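Local coordinates for protein beta-N-acetylhexosaminidase (Streptomyces plicatus, PDB 5FD0) that probably removes terminal N-acetylhexosamine residues from glycans as a family 20 glycoside hydrolase, and is seen here with N-acetylglucosamine bound in its TIM-barrel domain, at residues G349-A354 against V364-L369; D396-D401 against E444-T449. One frame throughout, in Å; residues are numbered along the deposited sequence.

Contact 1. Residues G349-A354 against V364-L369; sequences GWHQLA and VQYWGL. With NAG (2-acetamido-2-deoxy-beta-D-glucopyranose), chain B.
Trp350 and Trp367 form a T-shaped (edge-to-face) pair, in which the six-membered ring of Trp350 turns its edge to the face of the pyrrole ring of Trp367, with the planes at 75°. In the corner between the two indoles sits the acetamido methyl of the bound N-acetylglucosamine: NAG C8 is 3.5 Å from Trp367 CE2 and 3.7 Å from Trp350 CD2, centred over a face of each. His351 CE1 comes over the opposite face of Trp367, and Tyr366 CD1 lies above the imidazole, completing an aromatic cluster. Behind Trp350, on the face away from the methyl, the extended side chain of Gln365 runs alongside the indole. Its amide is held by His315 and Ser393, while Trp350 NE1 reaches Glu250. Away from these rings, Val364 CG1 packs 4.0 Å from Leu353 CB.

The backbone bonds are those of neighbouring parallel strands of the TIM barrel, 346-350 and 363-366. Gln365 N donates to Gly349 O at 2.8 Å, and a weak bond runs from His351 N to Gln365 O.

Past the strand ends, side chains take over. The chi1 of 74° sets the His351 ring between its own backbone N and carbonyl carbon, and from there ND1 accepts the backbone N-H of Trp367, N to ND1 3.1 Å, somewhat tilted from the ring plane; NE2 is bonded to Glu376. Gln352 bends at chi2 and offers an OE1 lone pair to Trp367 NE1, 2.9 Å away in a nearly straight bond (167°) lying in the indole plane.

The NE1 bond restrains the turn of the Trp367 indole while the bond to His351 pins its main chain, which probably holds the methyl's apolar seat in place, consistent with the substrate-assisted mechanism of family 20, in which the acetamide itself takes part.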
loop_
_atom_site.group_PDB
_atom_site.type_symbol
_atom_site.label_atom_id
_atom_site.label_comp_id
_atom_site.label_asym_id
_atom_site.label_seq_id
_atom_site.Cartn_x
_atom_site.Cartn_y
_atom_site.Cartn_z
ATOM N N GLY A 349 3.833 7.854 13.034
ATOM C CA GLY A 349 5.278 7.692 13.105
ATOM C C GLY A 349 5.632 6.228 13.232
ATOM O O GLY A 349 4.786 5.395 13.546
ATOM N N TRP A 350 6.896 5.920 12.963
ATOM C CA TRP A 350 7.372 4.584 13.294
ATOM C C TRP A 350 7.314 4.390 14.823
ATOM O O TRP A 350 7.202 5.350 15.587
ATOM C CB TRP A 350 8.778 4.378 12.736
ATOM C CG TRP A 350 8.856 4.536 11.197
ATOM C CD1 TRP A 350 9.345 5.604 10.516
ATOM C CD2 TRP A 350 8.437 3.595 10.209
ATOM N NE1 TRP A 350 9.255 5.395 9.163
ATOM C CE2 TRP A 350 8.705 4.168 8.943
ATOM C CE3 TRP A 350 7.886 2.308 10.263
ATOM C CZ2 TRP A 350 8.431 3.503 7.746
ATOM C CZ3 TRP A 350 7.627 1.642 9.078
ATOM C CH2 TRP A 350 7.900 2.247 7.833
ATOM N N HIS A 351 7.341 3.132 15.265
ATOM C CA HIS A 351 6.989 2.842 16.669
ATOM C C HIS A 351 8.022 3.362 17.672
ATOM O O HIS A 351 7.735 3.380 18.878
ATOM C CB HIS A 351 6.732 1.332 16.870
ATOM C CG HIS A 351 7.969 0.482 16.857
ATOM N ND1 HIS A 351 8.384 -0.213 15.743
ATOM C CD2 HIS A 351 8.872 0.208 17.830
ATOM C CE1 HIS A 351 9.485 -0.885 16.029
ATOM N NE2 HIS A 351 9.812 -0.633 17.286
ATOM N N GLN A 352 9.172 3.855 17.208
ATOM C CA GLN A 352 10.052 4.626 18.081
ATOM C C GLN A 352 9.313 5.810 18.705
ATOM O O GLN A 352 9.660 6.248 19.803
ATOM C CB GLN A 352 11.285 5.122 17.321
ATOM C CG GLN A 352 12.306 4.062 16.999
ATOM C CD GLN A 352 11.776 3.020 16.043
ATOM O OE1 GLN A 352 11.097 3.333 15.062
ATOM N NE2 GLN A 352 12.047 1.769 16.348
ATOM N N LEU A 353 8.275 6.318 18.039
ATOM C CA LEU A 353 7.497 7.421 18.599
ATOM C C LEU A 353 6.824 7.026 19.912
ATOM O O LEU A 353 6.543 7.895 20.751
ATOM C CB LEU A 353 6.458 7.887 17.582
ATOM C CG LEU A 353 5.596 9.085 17.925
ATOM C CD1 LEU A 353 6.443 10.299 18.203
ATOM C CD2 LEU A 353 4.639 9.393 16.800
ATOM N N ALA A 354 6.579 5.728 20.111
ATOM C CA ALA A 354 5.962 5.255 21.350
ATOM C C ALA A 354 6.831 5.552 22.568
ATOM O O ALA A 354 6.325 5.590 23.695
ATOM C CB ALA A 354 5.687 3.760 21.264
ATOM N N VAL A 364 1.095 4.631 15.492
ATOM C CA VAL A 364 2.479 4.248 15.283
ATOM C C VAL A 364 2.533 2.965 14.480
ATOM O O VAL A 364 1.666 2.087 14.567
ATOM C CB VAL A 364 3.267 4.094 16.606
ATOM C CG1 VAL A 364 3.345 5.422 17.310
ATOM C CG2 VAL A 364 2.626 3.041 17.469
ATOM N N GLN A 365 3.580 2.875 13.687
ATOM C CA GLN A 365 3.793 1.779 12.758
ATOM C C GLN A 365 4.900 0.896 13.327
ATOM O O GLN A 365 6.072 1.304 13.384
ATOM C CB GLN A 365 4.149 2.320 11.373
ATOM C CG GLN A 365 4.347 1.229 10.356
ATOM C CD GLN A 365 4.439 1.750 8.929
ATOM O OE1 GLN A 365 4.337 2.958 8.656
ATOM N NE2 GLN A 365 4.647 0.833 8.015
ATOM N N TYR A 366 4.519 -0.306 13.731
ATOM C CA TYR A 366 5.409 -1.254 14.390
ATOM C C TYR A 366 6.133 -2.074 13.331
ATOM O O TYR A 366 5.505 -2.831 12.580
ATOM C CB TYR A 366 4.631 -2.184 15.322
ATOM C CG TYR A 366 5.525 -3.185 16.003
ATOM C CD1 TYR A 366 6.320 -2.807 17.088
ATOM C CD2 TYR A 366 5.592 -4.502 15.572
ATOM C CE1 TYR A 366 7.157 -3.716 17.706
ATOM C CE2 TYR A 366 6.432 -5.414 16.199
ATOM C CZ TYR A 366 7.204 -5.002 17.268
ATOM O OH TYR A 366 8.031 -5.905 17.893
ATOM N N TRP A 367 7.451 -1.913 13.273
ATOM C CA TRP A 367 8.298 -2.652 12.355
ATOM C C TRP A 367 9.255 -3.607 13.072
ATOM O O TRP A 367 10.268 -4.025 12.494
ATOM C CB TRP A 367 9.045 -1.665 11.462
ATOM C CG TRP A 367 9.945 -0.694 12.140
ATOM C CD1 TRP A 367 9.583 0.427 12.864
ATOM C CD2 TRP A 367 11.381 -0.684 12.084
ATOM N NE1 TRP A 367 10.717 1.102 13.277
ATOM C CE2 TRP A 367 11.825 0.447 12.804
ATOM C CE3 TRP A 367 12.332 -1.518 11.490
ATOM C CZ2 TRP A 367 13.186 0.732 12.976
ATOM C CZ3 TRP A 367 13.674 -1.216 11.651
ATOM C CH2 TRP A 367 14.085 -0.107 12.385
ATOM N N GLY A 368 8.930 -4.007 14.299
ATOM C CA GLY A 368 9.745 -4.964 15.010
ATOM C C GLY A 368 9.621 -6.365 14.458
ATOM O O GLY A 368 9.022 -6.625 13.412
ATOM N N LEU A 369 10.262 -7.291 15.170
ATOM C CA LEU A 369 10.431 -8.659 14.699
ATOM C C LEU A 369 10.144 -9.632 15.842
ATOM O O LEU A 369 10.055 -9.239 17.006
ATOM C CB LEU A 369 11.843 -8.914 14.180
ATOM C CG LEU A 369 12.458 -8.065 13.081
ATOM C CD1 LEU A 369 12.805 -6.702 13.571
ATOM C CD2 LEU A 369 13.715 -8.755 12.602
HETATM C C1 NAG B . 15.212 -0.389 8.215
HETATM C C2 NAG B . 15.061 1.115 7.913
HETATM C C3 NAG B . 14.800 1.466 6.474
HETATM C C4 NAG B . 15.573 0.631 5.516
HETATM C C5 NAG B . 15.124 -0.787 5.822
HETATM C C6 NAG B . 15.572 -1.827 4.846
HETATM C C7 NAG B . 12.743 1.205 8.747
HETATM C C8 NAG B . 11.724 1.919 9.602
HETATM N N2 NAG B . 13.996 1.701 8.727
HETATM O O1 NAG B . 16.167 -0.533 9.187
HETATM O O3 NAG B . 15.178 2.850 6.249
HETATM O O4 NAG B . 15.256 1.014 4.181
HETATM O O5 NAG B . 15.679 -1.155 7.111
HETATM O O6 NAG B . 14.958 -3.060 5.136
HETATM O O7 NAG B . 12.426 0.240 8.127
#

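Contact 2. Residues D396-D401 against E444-T449; sequences DRTYLD and EAPLWT. With NAG (2-acetamido-2-deoxy-beta-D-glucopyranose), chain B.
Leu400 CD1 rests 3.8 Å from Ala445 CB, and Leu400 CB lies against Leu447 CD1, forming an apolar centre where a loop beyond strand 389-392 of the TIM barrel runs beside strand 440-447. Helix 466-474 adds Leu466 and Val469 to this patch. Nearer the sugar, Tyr399 sets CE1 against Pro446 CG at 3.7 Å, and Trp448 NE1 comes over the tyrosine face, near the rim, with the two ring planes at 49°.

Backbone polarity is settled next. Leu400 N donates to Pro446 O at 2.8 Å, close to the axis of that carbonyl. Pro446 has no N-H to return to Thr398 O, and the pairing is continued instead by a side chain: Thr398 OG1, lying between its own backbone N and carbonyl carbon (chi1 69°), gives its hydrogen to Glu444 O at 2.9 Å.

At the polar edge the two segments close on N-acetylglucosamine. The indole of Trp448 lies beneath the pyranose, with NAG O4 3.2 Å from CE3, and Tyr399 OH donates to the acetamido oxygen NAG O7 at 2.7 Å. With an alanine at Trp448, the pyranose would probably lose the flat surface under it, and the Tyr399 ring, stripped of cover on one face, would be freer to swing its hydroxyl away from the acetamide. Asp401 divides its carboxylate between two roles: OD1 lies in the indole plane at the edge of Trp448, buried with no hydrogen-bonding partner in the model, while OD2 accepts the hydroxyl of NAG O6 at 2.6 Å.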
loop_
_atom_site.group_PDB
_atom_site.type_symbol
_atom_site.label_atom_id
_atom_site.label_comp_id
_atom_site.label_asym_id
_atom_site.label_seq_id
_atom_site.Cartn_x
_atom_site.Cartn_y
_atom_site.Cartn_z
ATOM N N ASP A 396 10.257 -8.824 9.764
ATOM C CA ASP A 396 10.430 -10.227 9.415
ATOM C C ASP A 396 9.117 -10.866 8.961
ATOM O O ASP A 396 8.985 -12.094 8.995
ATOM C CB ASP A 396 11.038 -11.007 10.594
ATOM C CG ASP A 396 10.156 -11.020 11.829
ATOM O OD1 ASP A 396 9.207 -10.208 11.902
ATOM O OD2 ASP A 396 10.432 -11.852 12.744
ATOM N N ARG A 397 8.154 -10.048 8.530
ATOM C CA ARG A 397 6.897 -10.525 7.972
ATOM C C ARG A 397 6.506 -9.816 6.667
ATOM O O ARG A 397 6.229 -10.482 5.672
ATOM C CB ARG A 397 5.767 -10.336 8.983
ATOM C CG ARG A 397 5.996 -11.052 10.323
ATOM C CD ARG A 397 5.700 -12.502 10.238
ATOM N NE ARG A 397 5.915 -13.150 11.527
ATOM C CZ ARG A 397 5.689 -14.432 11.754
ATOM N NH1 ARG A 397 5.231 -15.196 10.776
ATOM N NH2 ARG A 397 5.957 -14.958 12.950
ATOM N N THR A 398 6.415 -8.486 6.674
ATOM C CA THR A 398 5.787 -7.745 5.574
ATOM C C THR A 398 6.705 -6.715 4.934
ATOM O O THR A 398 6.237 -5.918 4.108
ATOM C CB THR A 398 4.521 -7.042 6.065
ATOM O OG1 THR A 398 4.886 -5.992 6.961
ATOM C CG2 THR A 398 3.599 -8.021 6.789
ATOM N N TYR A 399 7.987 -6.692 5.289
ATOM C CA TYR A 399 8.994 -5.917 4.548
ATOM C C TYR A 399 9.287 -6.640 3.241
ATOM O O TYR A 399 9.941 -7.686 3.219
ATOM C CB TYR A 399 10.257 -5.733 5.387
ATOM C CG TYR A 399 10.238 -4.526 6.268
ATOM C CD1 TYR A 399 9.054 -4.097 6.880
ATOM C CD2 TYR A 399 11.403 -3.798 6.503
ATOM C CE1 TYR A 399 9.051 -2.999 7.687
ATOM C CE2 TYR A 399 11.398 -2.687 7.312
ATOM C CZ TYR A 399 10.217 -2.292 7.889
ATOM O OH TYR A 399 10.205 -1.180 8.661
ATOM N N LEU A 400 8.750 -6.104 2.139
ATOM C CA LEU A 400 8.836 -6.748 0.835
ATOM C C LEU A 400 10.228 -6.670 0.218
ATOM O O LEU A 400 10.497 -7.371 -0.762
ATOM C CB LEU A 400 7.809 -6.109 -0.133
ATOM C CG LEU A 400 6.358 -6.322 0.297
ATOM C CD1 LEU A 400 5.452 -5.485 -0.609
ATOM C CD2 LEU A 400 5.951 -7.779 0.224
ATOM N N ASP A 401 11.111 -5.857 0.771
ATOM C CA ASP A 401 12.500 -5.858 0.367
ATOM C C ASP A 401 13.298 -6.991 0.987
ATOM O O ASP A 401 14.458 -7.162 0.604
ATOM C CB ASP A 401 13.175 -4.516 0.704
ATOM C CG ASP A 401 13.278 -4.246 2.210
ATOM O OD1 ASP A 401 12.273 -4.441 2.936
ATOM O OD2 ASP A 401 14.364 -3.798 2.667
ATOM N N GLU A 444 0.560 -3.021 7.141
ATOM C CA GLU A 444 1.225 -2.390 6.007
ATOM C C GLU A 444 2.316 -3.305 5.471
ATOM O O GLU A 444 2.963 -4.006 6.251
ATOM C CB GLU A 444 1.819 -1.025 6.389
ATOM C CG GLU A 444 2.511 -0.321 5.222
ATOM C CD GLU A 444 2.667 1.171 5.440
ATOM O OE1 GLU A 444 1.662 1.842 5.731
ATOM O OE2 GLU A 444 3.812 1.671 5.362
ATOM N N ALA A 445 2.484 -3.326 4.136
ATOM C CA ALA A 445 3.576 -4.002 3.426
ATOM C C ALA A 445 4.534 -2.972 2.844
ATOM O O ALA A 445 4.263 -2.406 1.770
ATOM C CB ALA A 445 3.030 -4.895 2.308
ATOM N N PRO A 446 5.649 -2.671 3.502
ATOM C CA PRO A 446 6.559 -1.671 2.946
ATOM C C PRO A 446 7.538 -2.277 1.962
ATOM O O PRO A 446 8.035 -3.385 2.164
ATOM C CB PRO A 446 7.300 -1.138 4.182
ATOM C CG PRO A 446 6.514 -1.616 5.371
ATOM C CD PRO A 446 5.926 -2.918 4.928
ATOM N N LEU A 447 7.837 -1.515 0.897
ATOM C CA LEU A 447 8.823 -1.908 -0.116
ATOM C C LEU A 447 9.938 -0.863 -0.111
ATOM O O LEU A 447 9.797 0.209 -0.701
ATOM C CB LEU A 447 8.198 -2.052 -1.509
ATOM C CG LEU A 447 9.116 -2.557 -2.634
ATOM C CD1 LEU A 447 9.872 -3.848 -2.291
ATOM C CD2 LEU A 447 8.325 -2.776 -3.903
ATOM N N TRP A 448 11.044 -1.173 0.561
ATOM C CA TRP A 448 12.225 -0.323 0.560
ATOM C C TRP A 448 13.049 -0.567 -0.705
ATOM O O TRP A 448 13.033 -1.657 -1.280
ATOM C CB TRP A 448 13.071 -0.587 1.817
ATOM C CG TRP A 448 12.294 -0.379 3.084
ATOM C CD1 TRP A 448 11.691 -1.323 3.831
ATOM C CD2 TRP A 448 12.008 0.871 3.708
ATOM N NE1 TRP A 448 11.044 -0.748 4.902
ATOM C CE2 TRP A 448 11.223 0.608 4.839
ATOM C CE3 TRP A 448 12.340 2.182 3.419
ATOM C CZ2 TRP A 448 10.786 1.610 5.694
ATOM C CZ3 TRP A 448 11.900 3.194 4.276
ATOM C CH2 TRP A 448 11.137 2.897 5.401
ATOM N N THR A 449 13.787 0.462 -1.151
ATOM C CA THR A 449 14.365 0.370 -2.491
ATOM C C THR A 449 15.883 0.558 -2.545
ATOM O O THR A 449 16.418 0.861 -3.615
ATOM C CB THR A 449 13.657 1.352 -3.427
ATOM O OG1 THR A 449 13.709 2.679 -2.895
ATOM C CG2 THR A 449 12.213 0.906 -3.614
HETATM C C1 NAG B . 15.212 -0.389 8.215
HETATM C C2 NAG B . 15.061 1.115 7.913
HETATM C C3 NAG B . 14.800 1.466 6.474
HETATM C C4 NAG B . 15.573 0.631 5.516
HETATM C C5 NAG B . 15.124 -0.787 5.822
HETATM C C6 NAG B . 15.572 -1.827 4.846
HETATM C C7 NAG B . 12.743 1.205 8.747
HETATM C C8 NAG B . 11.724 1.919 9.602
HETATM N N2 NAG B . 13.996 1.701 8.727
HETATM O O1 NAG B . 16.167 -0.533 9.187
HETATM O O3 NAG B . 15.178 2.850 6.249
HETATM O O4 NAG B . 15.256 1.014 4.181
HETATM O O5 NAG B . 15.679 -1.155 7.111
HETATM O O6 NAG B . 14.958 -3.060 5.136
HETATM O O7 NAG B . 12.426 0.240 8.127
#

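Contact 1 comes first along the chain and closes before contact 2 opens; they lie about 14 Å apart, centre to centre. Both reach the parallel sheet of the TIM barrel, through strands 346-350 and 363-366 in contact 1 and 440-447 in contact 2, with strand 389-392 standing between 363-366 and 440-447. They meet directly: Trp350 CZ2 packs 3.6 Å from Trp448 CH2, Tyr399 OH approaches Trp367 CB, and Gln365 NE2 makes a weak hydrogen bond to Glu444 OE2. Contact 1 mainly holds the acetamido methyl and also touches the anomeric end, while contact 2 binds the acetamido oxygen and O6 and lies against the ring. Asp319, Glu320, Glu450, Arg168 and Trp414 add further hydrogen bonds.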